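Local coordinates for Alr3790 protein (Anabaena sp., PDB 3HIX) that is of unknown function but has a rhodanese-like domain, of a family that includes sulfurtransferases and Cdc25 phosphatases, at residues S52-V57 / F77-E82; A13-D18 / G32-P37; D18-S23 / Y58-E63. All coordinates share one frame; numbering follows the deposited sequence.

Overall arrangement
All three contacts belong to one parallel sheet in which strand 34-35 flanks 15-18, 15-18 flanks 55-58, and 80-82 closes the other side. Interactions 1 and 2, with centres 10 Å apart, are stitched by the inner strands: Y56 O lies 2.7 Å from L17 N, a probable hydrogen bond. Interaction 3, its centre 11 Å from that of interaction 2 and sharing D18 with it, sits where the two inner strands end and their loops begin, at the position of the active-site loop in rhodaneses. The centres of interactions 1 and 3 are 16 Å apart. Bound manganese lies about 11 Å from the R20 side chain; its sites use D27 and histidines of the C-terminal tag, so they mark no active site.

Interaction 1 of 3, residues S52-V57 / F77-E82; sequences SRDIYV and FEHVSE
I55 and V57 bond to the backbone of 79-81 as part of the two parallel strands of a beta-alpha-beta unit, whose helix 62-74 lies between them in the chain. I55 N donates to H79 O (2.9 Å), I55 O accepts from S81 N, and V57 N reaches S81 O (3.0 Å). On the buried face the branched aliphatic residues fit a strand that is covered by a helix. I55 has CG1 anti to its carbonyl carbon (chi1 -60°) and an extended end, which carries CD1 obliquely onto F77 CD1 at 3.4 Å. Further along, V57 CG1 meets V80 CG1 at 4.1 Å, and V69 and L72 of the helix pack on V57. The other face is more polar. There S81 CB lies over the rim of the Y56 ring, 3.9 Å from CE1; the still closer approach of S81 OG over this ring is doubtful. The F14 ring meets Y56 edge-to-face, while Y56 OH makes a weak bond to D54 OD2 (3.4 Å). With an alanine here, the F14 ring and S81 CB would probably lose the surface they rest on, and D54 OD2 its hydroxyl partner. Water 2 links I55 O to S81 OG on this side. Ahead of the first direct bond, water 1 accepts from H79 N and donates to R53 O, at 2.7 Å each.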
ATOM      1  N   SER A  52     -14.660   1.279  -7.995  1.00 22.91           N
ATOM      2  CA  SER A  52     -15.395   0.069  -7.644  1.00 22.55           C
ATOM      3  C   SER A  52     -14.448  -1.089  -7.338  1.00 24.04           C
ATOM      4  O   SER A  52     -14.875  -2.146  -6.868  1.00 32.29           O
ATOM      5  CB  SER A  52     -16.323  -0.327  -8.790  1.00 32.02           C
ATOM      6  OG  SER A  52     -15.588  -0.461  -9.995  1.00 36.26           O
ATOM      7  N   ARG A  53     -13.162  -0.882  -7.600  1.00 23.88           N
ATOM      8  CA  ARG A  53     -12.149  -1.910  -7.373  1.00 28.55           C
ATOM      9  C   ARG A  53     -11.839  -2.205  -5.906  1.00 22.58           C
ATOM     10  O   ARG A  53     -11.685  -1.294  -5.098  1.00 28.65           O
ATOM     11  CB  ARG A  53     -10.846  -1.521  -8.089  1.00 39.60           C
ATOM     12  CG  ARG A  53      -9.631  -2.350  -7.674  1.00 46.28           C
ATOM     13  CD  ARG A  53      -8.437  -2.115  -8.585  1.00 52.31           C
ATOM     14  NE  ARG A  53      -8.737  -2.482  -9.967  1.00 58.36           N
ATOM     15  CZ  ARG A  53      -7.827  -2.587 -10.931  1.00 63.38           C
ATOM     16  NH1 ARG A  53      -6.546  -2.353 -10.675  1.00 63.65           N
ATOM     17  NH2 ARG A  53      -8.200  -2.927 -12.156  1.00 64.07           N
ATOM     18  N   ASP A  54     -11.752  -3.493  -5.576  1.00 19.16           N
ATOM     19  CA  ASP A  54     -11.415  -3.926  -4.222  1.00 21.14           C
ATOM     20  C   ASP A  54      -9.963  -3.558  -3.991  1.00 19.33           C
ATOM     21  O   ASP A  54      -9.079  -4.046  -4.693  1.00 20.40           O
ATOM     22  CB  ASP A  54     -11.552  -5.439  -4.073  1.00 24.99           C
ATOM     23  CG  ASP A  54     -12.924  -5.856  -3.623  1.00 40.17           C
ATOM     24  OD1 ASP A  54     -13.877  -5.703  -4.410  1.00 47.00           O
ATOM     25  OD2 ASP A  54     -13.045  -6.333  -2.478  1.00 43.57           O
ATOM     26  N   ILE A  55      -9.719  -2.712  -2.998  1.00 25.34           N
ATOM     27  CA  ILE A  55      -8.367  -2.268  -2.695  1.00 24.82           C
ATOM     28  C   ILE A  55      -7.960  -2.637  -1.281  1.00 24.01           C
ATOM     29  O   ILE A  55      -8.732  -2.491  -0.335  1.00 23.80           O
ATOM     30  CB  ILE A  55      -8.248  -0.740  -2.877  1.00 25.59           C
ATOM     31  CG1 ILE A  55      -8.582  -0.377  -4.326  1.00 28.31           C
ATOM     32  CG2 ILE A  55      -6.844  -0.272  -2.533  1.00 33.84           C
ATOM     33  CD1 ILE A  55      -8.722   1.103  -4.576  1.00 28.27           C
ATOM     34  N   TYR A  56      -6.739  -3.131  -1.146  1.00 16.61           N
ATOM     35  CA  TYR A  56      -6.221  -3.516   0.148  1.00 17.17           C
ATOM     36  C   TYR A  56      -4.959  -2.704   0.369  1.00 22.68           C
ATOM     37  O   TYR A  56      -4.054  -2.688  -0.467  1.00 25.53           O
ATOM     38  CB  TYR A  56      -5.982  -5.022   0.163  1.00 14.66           C
ATOM     39  CG  TYR A  56      -7.299  -5.767   0.131  1.00 24.74           C
ATOM     40  CD1 TYR A  56      -7.848  -6.304   1.295  1.00 35.52           C
ATOM     41  CD2 TYR A  56      -8.053  -5.831  -1.043  1.00 31.18           C
ATOM     42  CE1 TYR A  56      -9.122  -6.881   1.292  1.00 44.77           C
ATOM     43  CE2 TYR A  56      -9.326  -6.399  -1.057  1.00 38.48           C
ATOM     44  CZ  TYR A  56      -9.855  -6.919   0.114  1.00 48.35           C
ATOM     45  OH  TYR A  56     -11.129  -7.446   0.112  1.00 54.17           O
ATOM     46  N   VAL A  57      -4.926  -1.992   1.486  1.00 18.14           N
ATOM     47  CA  VAL A  57      -3.796  -1.136   1.784  1.00 12.53           C
ATOM     48  C   VAL A  57      -3.058  -1.490   3.056  1.00 16.85           C
ATOM     49  O   VAL A  57      -3.636  -2.021   4.009  1.00 14.83           O
ATOM     50  CB  VAL A  57      -4.245   0.337   1.910  1.00 24.67           C
ATOM     51  CG1 VAL A  57      -5.105   0.730   0.726  1.00 22.78           C
ATOM     52  CG2 VAL A  57      -5.011   0.527   3.189  1.00 35.64           C
ATOM     53  N   PHE A  77     -13.633   5.877  -3.117  1.00 21.77           N
ATOM     54  CA  PHE A  77     -13.395   4.455  -3.365  1.00 21.56           C
ATOM     55  C   PHE A  77     -14.349   3.645  -2.492  1.00 24.92           C
ATOM     56  O   PHE A  77     -14.352   3.765  -1.264  1.00 22.03           O
ATOM     57  CB  PHE A  77     -11.933   4.103  -3.096  1.00 20.02           C
ATOM     58  CG  PHE A  77     -11.010   4.516  -4.211  1.00 17.86           C
ATOM     59  CD1 PHE A  77     -10.766   3.660  -5.288  1.00 15.02           C
ATOM     60  CD2 PHE A  77     -10.448   5.788  -4.228  1.00 18.94           C
ATOM     61  CE1 PHE A  77      -9.974   4.078  -6.373  1.00 18.89           C
ATOM     62  CE2 PHE A  77      -9.663   6.214  -5.301  1.00 16.28           C
ATOM     63  CZ  PHE A  77      -9.426   5.356  -6.378  1.00 17.73           C
ATOM     64  N   GLU A  78     -15.176   2.838  -3.149  1.00 24.42           N
ATOM     65  CA  GLU A  78     -16.200   2.034  -2.486  1.00 26.22           C
ATOM     66  C   GLU A  78     -15.730   0.857  -1.633  1.00 21.26           C
ATOM     67  O   GLU A  78     -16.395   0.504  -0.662  1.00 20.62           O
ATOM     68  CB  GLU A  78     -17.219   1.547  -3.536  1.00 26.55           C
ATOM     69  CG  GLU A  78     -18.269   0.571  -3.018  1.00 24.90           C
ATOM     70  CD  GLU A  78     -19.221   0.073  -4.108  1.00 26.45           C
ATOM     71  OE1 GLU A  78     -18.843   0.090  -5.299  1.00 29.46           O
ATOM     72  OE2 GLU A  78     -20.344  -0.354  -3.768  1.00 25.42           O
ATOM     73  N   HIS A  79     -14.598   0.250  -1.979  1.00 17.74           N
ATOM     74  CA  HIS A  79     -14.101  -0.897  -1.217  1.00 20.30           C
ATOM     75  C   HIS A  79     -12.618  -0.822  -0.871  1.00 23.51           C
ATOM     76  O   HIS A  79     -11.757  -1.249  -1.645  1.00 24.90           O
ATOM     77  CB  HIS A  79     -14.392  -2.177  -1.996  1.00 25.45           C
ATOM     78  CG  HIS A  79     -15.849  -2.389  -2.259  1.00 33.73           C
ATOM     79  ND1 HIS A  79     -16.342  -2.740  -3.497  1.00 34.72           N
ATOM     80  CD2 HIS A  79     -16.927  -2.262  -1.449  1.00 33.45           C
ATOM     81  CE1 HIS A  79     -17.659  -2.816  -3.439  1.00 36.73           C
ATOM     82  NE2 HIS A  79     -18.039  -2.530  -2.207  1.00 37.04           N
ATOM     83  N   VAL A  80     -12.332  -0.278   0.308  1.00 24.65           N
ATOM     84  CA  VAL A  80     -10.966  -0.126   0.778  1.00 17.70           C
ATOM     85  C   VAL A  80     -10.859  -0.780   2.134  1.00 25.13           C
ATOM     86  O   VAL A  80     -11.607  -0.448   3.050  1.00 29.03           O
ATOM     87  CB  VAL A  80     -10.587   1.364   0.920  1.00 18.47           C
ATOM     88  CG1 VAL A  80      -9.092   1.503   1.231  1.00 17.59           C
ATOM     89  CG2 VAL A  80     -10.945   2.116  -0.362  1.00 14.24           C
ATOM     90  N   SER A  81      -9.941  -1.727   2.262  1.00 27.13           N
ATOM     91  CA  SER A  81      -9.759  -2.411   3.531  1.00 30.72           C
ATOM     92  C   SER A  81      -8.295  -2.413   3.923  1.00 26.02           C
ATOM     93  O   SER A  81      -7.411  -2.223   3.087  1.00 19.70           O
ATOM     94  CB  SER A  81     -10.302  -3.839   3.448  1.00 39.76           C
ATOM     95  OG  SER A  81      -9.856  -4.469   2.270  1.00 47.71           O
ATOM     96  N   GLU A  82      -8.060  -2.619   5.210  1.00 20.85           N
ATOM     97  CA  GLU A  82      -6.728  -2.621   5.783  1.00 23.70           C
ATOM     98  C   GLU A  82      -6.147  -4.033   5.900  1.00 28.00           C
ATOM     99  O   GLU A  82      -6.870  -4.992   6.166  1.00 26.62           O
ATOM    100  CB  GLU A  82      -6.808  -1.986   7.177  1.00 35.13           C
ATOM    101  CG  GLU A  82      -7.557  -0.655   7.178  1.00 52.14           C
ATOM    102  CD  GLU A  82      -8.513  -0.491   8.347  1.00 64.98           C
ATOM    103  OE1 GLU A  82      -8.113   0.102   9.371  1.00 68.17           O
ATOM    104  OE2 GLU A  82      -9.667  -0.962   8.237  1.00 67.73           O
TER
HETATM  105  O   HOH W   1     -12.832   0.812  -3.876  1.00 22.74           O
HETATM  106  O   HOH W   2     -11.381  -3.915  -0.079  1.00 32.95           O

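Interaction 2 of 3, residues A13-D18 / G32-P37; sequences AFTILD and GAMAMP
M34 N donates to I16 O at 2.8 Å, the shortest polar bond between 13-18 and 32-37, from 17° out of the carbonyl plane. The CA-H of A33 makes a weaker, bent approach to the same oxygen (A33 CA to I16 O, 3.2 Å). Pairing then runs on through D18 N to M34 O, nearly straight at the hydrogen (176°), and through M36 N to D18 O (2.9 Å). Before the first direct bond, water 3 takes the N-H of I16 and donates to G32 O; the positive phi of G32 suits a residue without CB. On one face L17 meets M34 and M36, both modelled as selenomethionine: CD2 lies alongside M34 CB at 3.9 Å, and CD1 meets M36 SE at the same separation. A long, flexible methionine-type chain suits position 36 because it runs extended to lie against L17, where L41 of helix 41-48 also packs. T15 turns CG2 anti to its backbone N (chi1 -61° for OG1), which brings that methyl to M34 SE at 3.7 Å and sends OG1 to a weak bond with R53. On the opposite face I16 CG2 touches A33 CB at 3.7 Å; alanine is small enough to fit beside I16, with the Y58 ring touching both. Strand 34-35 thus forms one border of the parallel sheet in the alpha/beta sandwich characteristic of rhodanese-like domains.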
ATOM      1  N   ALA A  13      -8.853  -9.828  -8.946  1.00 61.60           N
ATOM      2  CA  ALA A  13      -9.619  -9.984  -7.675  1.00 60.73           C
ATOM      3  C   ALA A  13      -9.508  -8.717  -6.828  1.00 51.84           C
ATOM      4  O   ALA A  13     -10.509  -8.050  -6.568  1.00 52.54           O
ATOM      5  CB  ALA A  13      -9.096 -11.190  -6.895  1.00 63.14           C
ATOM      6  N   PHE A  14      -8.294  -8.390  -6.398  1.00 41.45           N
ATOM      7  CA  PHE A  14      -8.073  -7.193  -5.592  1.00 32.60           C
ATOM      8  C   PHE A  14      -6.673  -6.629  -5.803  1.00 27.98           C
ATOM      9  O   PHE A  14      -5.758  -7.349  -6.195  1.00 29.24           O
ATOM     10  CB  PHE A  14      -8.290  -7.495  -4.108  1.00 30.86           C
ATOM     11  CG  PHE A  14      -7.403  -8.578  -3.571  1.00 33.99           C
ATOM     12  CD1 PHE A  14      -7.774  -9.916  -3.667  1.00 39.03           C
ATOM     13  CD2 PHE A  14      -6.186  -8.261  -2.971  1.00 29.05           C
ATOM     14  CE1 PHE A  14      -6.944 -10.924  -3.169  1.00 36.04           C
ATOM     15  CE2 PHE A  14      -5.353  -9.258  -2.475  1.00 31.15           C
ATOM     16  CZ  PHE A  14      -5.732 -10.591  -2.574  1.00 33.35           C
ATOM     17  N   THR A  15      -6.517  -5.338  -5.533  1.00 19.35           N
ATOM     18  CA  THR A  15      -5.239  -4.655  -5.703  1.00 22.38           C
ATOM     19  C   THR A  15      -4.657  -4.305  -4.344  1.00 18.47           C
ATOM     20  O   THR A  15      -5.382  -3.927  -3.432  1.00 19.53           O
ATOM     21  CB  THR A  15      -5.425  -3.362  -6.523  1.00 26.65           C
ATOM     22  OG1 THR A  15      -5.933  -3.695  -7.818  1.00 33.92           O
ATOM     23  CG2 THR A  15      -4.106  -2.621  -6.680  1.00 31.56           C
ATOM     24  N   ILE A  16      -3.344  -4.447  -4.205  1.00 16.53           N
ATOM     25  CA  ILE A  16      -2.690  -4.144  -2.941  1.00 16.13           C
ATOM     26  C   ILE A  16      -1.853  -2.877  -3.091  1.00 13.43           C
ATOM     27  O   ILE A  16      -1.080  -2.744  -4.035  1.00 20.39           O
ATOM     28  CB  ILE A  16      -1.803  -5.333  -2.491  1.00 12.74           C
ATOM     29  CG1 ILE A  16      -2.677  -6.585  -2.339  1.00 18.38           C
ATOM     30  CG2 ILE A  16      -1.093  -4.993  -1.186  1.00 10.20           C
ATOM     31  CD1 ILE A  16      -1.912  -7.843  -1.955  1.00 26.30           C
ATOM     32  N   LEU A  17      -2.028  -1.941  -2.164  1.00 10.78           N
ATOM     33  CA  LEU A  17      -1.301  -0.673  -2.202  1.00 17.53           C
ATOM     34  C   LEU A  17      -0.400  -0.545  -0.990  1.00 16.56           C
ATOM     35  O   LEU A  17      -0.827  -0.807   0.135  1.00 13.82           O
ATOM     36  CB  LEU A  17      -2.276   0.512  -2.228  1.00 17.73           C
ATOM     37  CG  LEU A  17      -3.336   0.545  -3.336  1.00 21.58           C
ATOM     38  CD1 LEU A  17      -4.042   1.894  -3.301  1.00 21.71           C
ATOM     39  CD2 LEU A  17      -2.700   0.323  -4.706  1.00 17.30           C
ATOM     40  N   ASP A  18       0.849  -0.159  -1.230  1.00 16.88           N
ATOM     41  CA  ASP A  18       1.841   0.029  -0.175  1.00 15.96           C
ATOM     42  C   ASP A  18       1.932   1.550  -0.050  1.00 11.98           C
ATOM     43  O   ASP A  18       2.391   2.212  -0.972  1.00 17.98           O
ATOM     44  CB  ASP A  18       3.202  -0.552  -0.611  1.00 15.82           C
ATOM     45  CG  ASP A  18       4.237  -0.536   0.504  1.00 18.11           C
ATOM     46  OD1 ASP A  18       4.174   0.358   1.374  1.00 16.99           O
ATOM     47  OD2 ASP A  18       5.134  -1.409   0.499  1.00 19.79           O
ATOM     48  N   GLY A  32       3.595  -7.851  -5.947  1.00 21.23           N
ATOM     49  CA  GLY A  32       2.490  -7.323  -6.726  1.00 28.29           C
ATOM     50  C   GLY A  32       1.850  -6.050  -6.200  1.00 26.35           C
ATOM     51  O   GLY A  32       0.982  -5.474  -6.861  1.00 30.12           O
ATOM     52  N   ALA A  33       2.253  -5.601  -5.018  1.00 20.97           N
ATOM     53  CA  ALA A  33       1.675  -4.383  -4.458  1.00 17.52           C
ATOM     54  C   ALA A  33       2.195  -3.175  -5.214  1.00 18.60           C
ATOM     55  O   ALA A  33       3.329  -3.173  -5.690  1.00 17.08           O
ATOM     56  CB  ALA A  33       2.025  -4.263  -2.980  1.00 19.45           C
HETATM   57  N   MSE A  34       1.363  -2.147  -5.326  1.00 17.39           N
HETATM   58  CA  MSE A  34       1.745  -0.920  -6.016  1.00 19.01           C
HETATM   59  C   MSE A  34       2.259   0.118  -5.030  1.00 18.67           C
HETATM   60  O   MSE A  34       1.729   0.251  -3.921  1.00 16.93           O
HETATM   61  CB  MSE A  34       0.546  -0.329  -6.748  1.00 22.68           C
HETATM   62  CG  MSE A  34      -0.187  -1.295  -7.644  1.00 28.28           C
HETATM   63 SE   MSE A  34      -1.687  -0.379  -8.450  1.00 48.34          SE
HETATM   64  CE  MSE A  34      -0.698   0.779  -9.634  1.00 45.27           C
ATOM     65  N   ALA A  35       3.285   0.854  -5.439  1.00 17.56           N
ATOM     66  CA  ALA A  35       3.860   1.903  -4.608  1.00 16.89           C
ATOM     67  C   ALA A  35       2.996   3.162  -4.686  1.00 21.16           C
ATOM     68  O   ALA A  35       2.897   3.797  -5.730  1.00 22.42           O
ATOM     69  CB  ALA A  35       5.266   2.227  -5.067  1.00 15.52           C
HETATM   70  N   MSE A  36       2.374   3.522  -3.576  1.00 17.57           N
HETATM   71  CA  MSE A  36       1.551   4.721  -3.550  1.00 18.93           C
HETATM   72  C   MSE A  36       1.676   5.395  -2.199  1.00 19.50           C
HETATM   73  O   MSE A  36       0.790   5.308  -1.366  1.00 20.91           O
HETATM   74  CB  MSE A  36       0.091   4.379  -3.859  1.00 15.45           C
HETATM   75  CG  MSE A  36      -0.194   4.239  -5.377  1.00 24.00           C
HETATM   76 SE   MSE A  36      -2.102   4.231  -5.780  1.00 53.47          SE
HETATM   77  CE  MSE A  36      -2.034   3.626  -7.608  1.00 32.86           C
ATOM     78  N   PRO A  37       2.810   6.065  -1.962  1.00 22.44           N
ATOM     79  CA  PRO A  37       3.080   6.768  -0.708  1.00 25.58           C
ATOM     80  C   PRO A  37       1.938   7.725  -0.339  1.00 24.83           C
ATOM     81  O   PRO A  37       1.329   8.342  -1.213  1.00 24.12           O
ATOM     82  CB  PRO A  37       4.386   7.499  -1.007  1.00 27.97           C
ATOM     83  CG  PRO A  37       5.070   6.571  -1.969  1.00 26.44           C
ATOM     84  CD  PRO A  37       3.943   6.201  -2.893  1.00 25.95           C
TER
HETATM   85  O   HOH W   3      -1.812  -5.649  -6.242  1.00 35.55           O

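Interaction 3 of 3, residues D18-S23 / Y58-E63; sequences DVRDRS and YGAGDE
V19 and G59 form the tightest spot, with V19 CG2 only 3.3 Å from G59 CA. A CB on G59 would collide with that methyl, which accounts for glycine, and V19 N bonds to Y58 O (3.0 Å) just alongside. D18 CA lies over one face of the Y58 ring, and the carboxylate reaches the CZ-OH end, the planes 44° apart. D18 CG is anti to the backbone N (chi1 -173°), which sets OD2 2.7 Å from Y58 OH in a weak bond; the firmer partner of that hydroxyl is I30 N. R20 grips the same carboxylate side-on through syn lone pairs, NE to OD1 (2.9 Å) and NH2 to OD2 (2.7 Å), while R20 N also reaches OD1, closing an Asx turn. Y58 CE1 lies over one face of the guanidinium, whose NH2 also bonds G28 O. Toward solvent the contact thins: R20 CG lies against A60 N (3.3 Å), with A60 CB at 3.9 Å. The catalytic cysteine of rhodaneses opens the loop after the strand corresponding to 55-58; 58-63 has none, so sulfur transfer by that route is unlikely. R20 probably balances the buried carboxylate's charge and holds it in position, while its packing on Y58, G59 and A60 helps join 58-63.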
ATOM      1  N   ASP A  18       0.849  -0.159  -1.230  1.00 16.88           N
ATOM      2  CA  ASP A  18       1.841   0.029  -0.175  1.00 15.96           C
ATOM      3  C   ASP A  18       1.932   1.550  -0.050  1.00 11.98           C
ATOM      4  O   ASP A  18       2.391   2.212  -0.972  1.00 17.98           O
ATOM      5  CB  ASP A  18       3.202  -0.552  -0.611  1.00 15.82           C
ATOM      6  CG  ASP A  18       4.237  -0.536   0.504  1.00 18.11           C
ATOM      7  OD1 ASP A  18       4.174   0.358   1.374  1.00 16.99           O
ATOM      8  OD2 ASP A  18       5.134  -1.409   0.499  1.00 19.79           O
ATOM      9  N   VAL A  19       1.479   2.097   1.074  1.00 13.81           N
ATOM     10  CA  VAL A  19       1.481   3.547   1.285  1.00 14.26           C
ATOM     11  C   VAL A  19       2.691   4.071   2.053  1.00 22.16           C
ATOM     12  O   VAL A  19       2.748   5.248   2.413  1.00 21.03           O
ATOM     13  CB  VAL A  19       0.189   4.011   2.009  1.00 19.36           C
ATOM     14  CG1 VAL A  19      -1.007   3.727   1.135  1.00 20.88           C
ATOM     15  CG2 VAL A  19       0.045   3.314   3.366  1.00 21.89           C
ATOM     16  N   ARG A  20       3.661   3.200   2.300  1.00 18.70           N
ATOM     17  CA  ARG A  20       4.872   3.622   2.995  1.00 17.18           C
ATOM     18  C   ARG A  20       5.756   4.423   2.046  1.00 24.78           C
ATOM     19  O   ARG A  20       5.491   4.509   0.847  1.00 19.76           O
ATOM     20  CB  ARG A  20       5.652   2.403   3.496  1.00 14.71           C
ATOM     21  CG  ARG A  20       4.863   1.528   4.467  1.00 17.16           C
ATOM     22  CD  ARG A  20       5.607   0.237   4.765  1.00 16.76           C
ATOM     23  NE  ARG A  20       5.897  -0.503   3.539  1.00 14.01           N
ATOM     24  CZ  ARG A  20       6.791  -1.485   3.451  1.00 18.57           C
ATOM     25  NH1 ARG A  20       7.479  -1.856   4.521  1.00 19.94           N
ATOM     26  NH2 ARG A  20       7.039  -2.060   2.282  1.00 15.45           N
ATOM     27  N   ASP A  21       6.813   5.005   2.599  1.00 25.33           N
ATOM     28  CA  ASP A  21       7.772   5.785   1.826  1.00 26.79           C
ATOM     29  C   ASP A  21       8.316   4.878   0.720  1.00 21.22           C
ATOM     30  O   ASP A  21       8.578   3.701   0.960  1.00 23.71           O
ATOM     31  CB  ASP A  21       8.911   6.225   2.744  1.00 28.23           C
ATOM     32  CG  ASP A  21       9.540   7.525   2.310  1.00 39.03           C
ATOM     33  OD1 ASP A  21       8.834   8.553   2.299  1.00 41.73           O
ATOM     34  OD2 ASP A  21      10.746   7.517   1.989  1.00 44.28           O
ATOM     35  N   ARG A  22       8.486   5.417  -0.482  1.00 22.72           N
ATOM     36  CA  ARG A  22       8.996   4.627  -1.599  1.00 23.94           C
ATOM     37  C   ARG A  22      10.336   3.963  -1.286  1.00 27.15           C
ATOM     38  O   ARG A  22      10.636   2.879  -1.799  1.00 22.99           O
ATOM     39  CB  ARG A  22       9.133   5.498  -2.853  1.00 27.94           C
ATOM     40  CG  ARG A  22       9.807   4.798  -4.043  1.00 33.59           C
ATOM     41  CD  ARG A  22       9.107   3.491  -4.405  1.00 29.33           C
ATOM     42  NE  ARG A  22       9.894   2.664  -5.316  1.00 37.34           N
ATOM     43  CZ  ARG A  22       9.711   2.598  -6.630  1.00 43.09           C
ATOM     44  NH1 ARG A  22       8.757   3.316  -7.209  1.00 44.73           N
ATOM     45  NH2 ARG A  22      10.477   1.800  -7.364  1.00 49.36           N
ATOM     46  N   SER A  23      11.140   4.615  -0.450  1.00 25.56           N
ATOM     47  CA  SER A  23      12.444   4.079  -0.075  1.00 28.39           C
ATOM     48  C   SER A  23      12.230   2.781   0.687  1.00 23.14           C
ATOM     49  O   SER A  23      13.007   1.837   0.564  1.00 20.99           O
ATOM     50  CB  SER A  23      13.197   5.069   0.820  1.00 30.40           C
ATOM     51  OG  SER A  23      12.607   5.137   2.112  1.00 35.28           O
ATOM     52  N   TYR A  58      -1.766  -1.190   3.051  1.00 12.99           N
ATOM     53  CA  TYR A  58      -0.930  -1.401   4.213  1.00 12.93           C
ATOM     54  C   TYR A  58       0.111  -0.300   4.214  1.00 17.12           C
ATOM     55  O   TYR A  58       0.568   0.150   3.161  1.00 15.21           O
ATOM     56  CB  TYR A  58      -0.270  -2.803   4.202  1.00 14.33           C
ATOM     57  CG  TYR A  58       0.842  -3.023   3.195  1.00 16.42           C
ATOM     58  CD1 TYR A  58       2.181  -2.884   3.564  1.00 12.91           C
ATOM     59  CD2 TYR A  58       0.559  -3.431   1.893  1.00 17.23           C
ATOM     60  CE1 TYR A  58       3.213  -3.154   2.659  1.00 11.56           C
ATOM     61  CE2 TYR A  58       1.581  -3.700   0.980  1.00 14.65           C
ATOM     62  CZ  TYR A  58       2.902  -3.559   1.369  1.00 14.48           C
ATOM     63  OH  TYR A  58       3.903  -3.807   0.464  1.00 19.30           O
ATOM     64  N   GLY A  59       0.433   0.178   5.406  1.00 19.46           N
ATOM     65  CA  GLY A  59       1.433   1.212   5.549  1.00 24.10           C
ATOM     66  C   GLY A  59       2.329   0.764   6.684  1.00 23.20           C
ATOM     67  O   GLY A  59       2.337  -0.413   7.028  1.00 17.29           O
ATOM     68  N   ALA A  60       3.073   1.694   7.269  1.00 19.50           N
ATOM     69  CA  ALA A  60       3.970   1.378   8.370  1.00 25.08           C
ATOM     70  C   ALA A  60       3.290   1.644   9.705  1.00 32.04           C
ATOM     71  O   ALA A  60       3.505   2.685  10.323  1.00 42.82           O
ATOM     72  CB  ALA A  60       5.228   2.212   8.250  1.00 24.19           C
ATOM     73  N   GLY A  61       2.464   0.698  10.140  1.00 28.77           N
ATOM     74  CA  GLY A  61       1.751   0.839  11.395  1.00 24.18           C
ATOM     75  C   GLY A  61       0.260   1.028  11.183  1.00 26.15           C
ATOM     76  O   GLY A  61      -0.175   1.412  10.096  1.00 22.50           O
ATOM     77  N   ASP A  62      -0.528   0.756  12.219  1.00 24.55           N
ATOM     78  CA  ASP A  62      -1.981   0.907  12.145  1.00 27.94           C
ATOM     79  C   ASP A  62      -2.392   2.343  11.832  1.00 26.19           C
ATOM     80  O   ASP A  62      -3.315   2.570  11.053  1.00 23.97           O
ATOM     81  CB  ASP A  62      -2.631   0.503  13.473  1.00 30.68           C
ATOM     82  CG  ASP A  62      -2.429  -0.957  13.804  1.00 48.81           C
ATOM     83  OD1 ASP A  62      -1.463  -1.559  13.290  1.00 58.29           O
ATOM     84  OD2 ASP A  62      -3.230  -1.501  14.595  1.00 55.79           O
ATOM     85  N   GLU A  63      -1.703   3.309  12.438  1.00 20.53           N
ATOM     86  CA  GLU A  63      -2.045   4.713  12.234  1.00 16.82           C
ATOM     87  C   GLU A  63      -1.960   5.168  10.781  1.00 20.60           C
ATOM     88  O   GLU A  63      -2.911   5.741  10.250  1.00 18.45           O
ATOM     89  CB  GLU A  63      -1.161   5.626  13.102  1.00 19.85           C
ATOM     90  CG  GLU A  63      -1.697   7.057  13.176  1.00 26.56           C
ATOM     91  CD  GLU A  63      -0.732   8.033  13.830  1.00 39.67           C
ATOM     92  OE1 GLU A  63      -0.005   7.628  14.764  1.00 43.17           O
ATOM     93  OE2 GLU A  63      -0.714   9.213  13.417  1.00 35.79           O
TER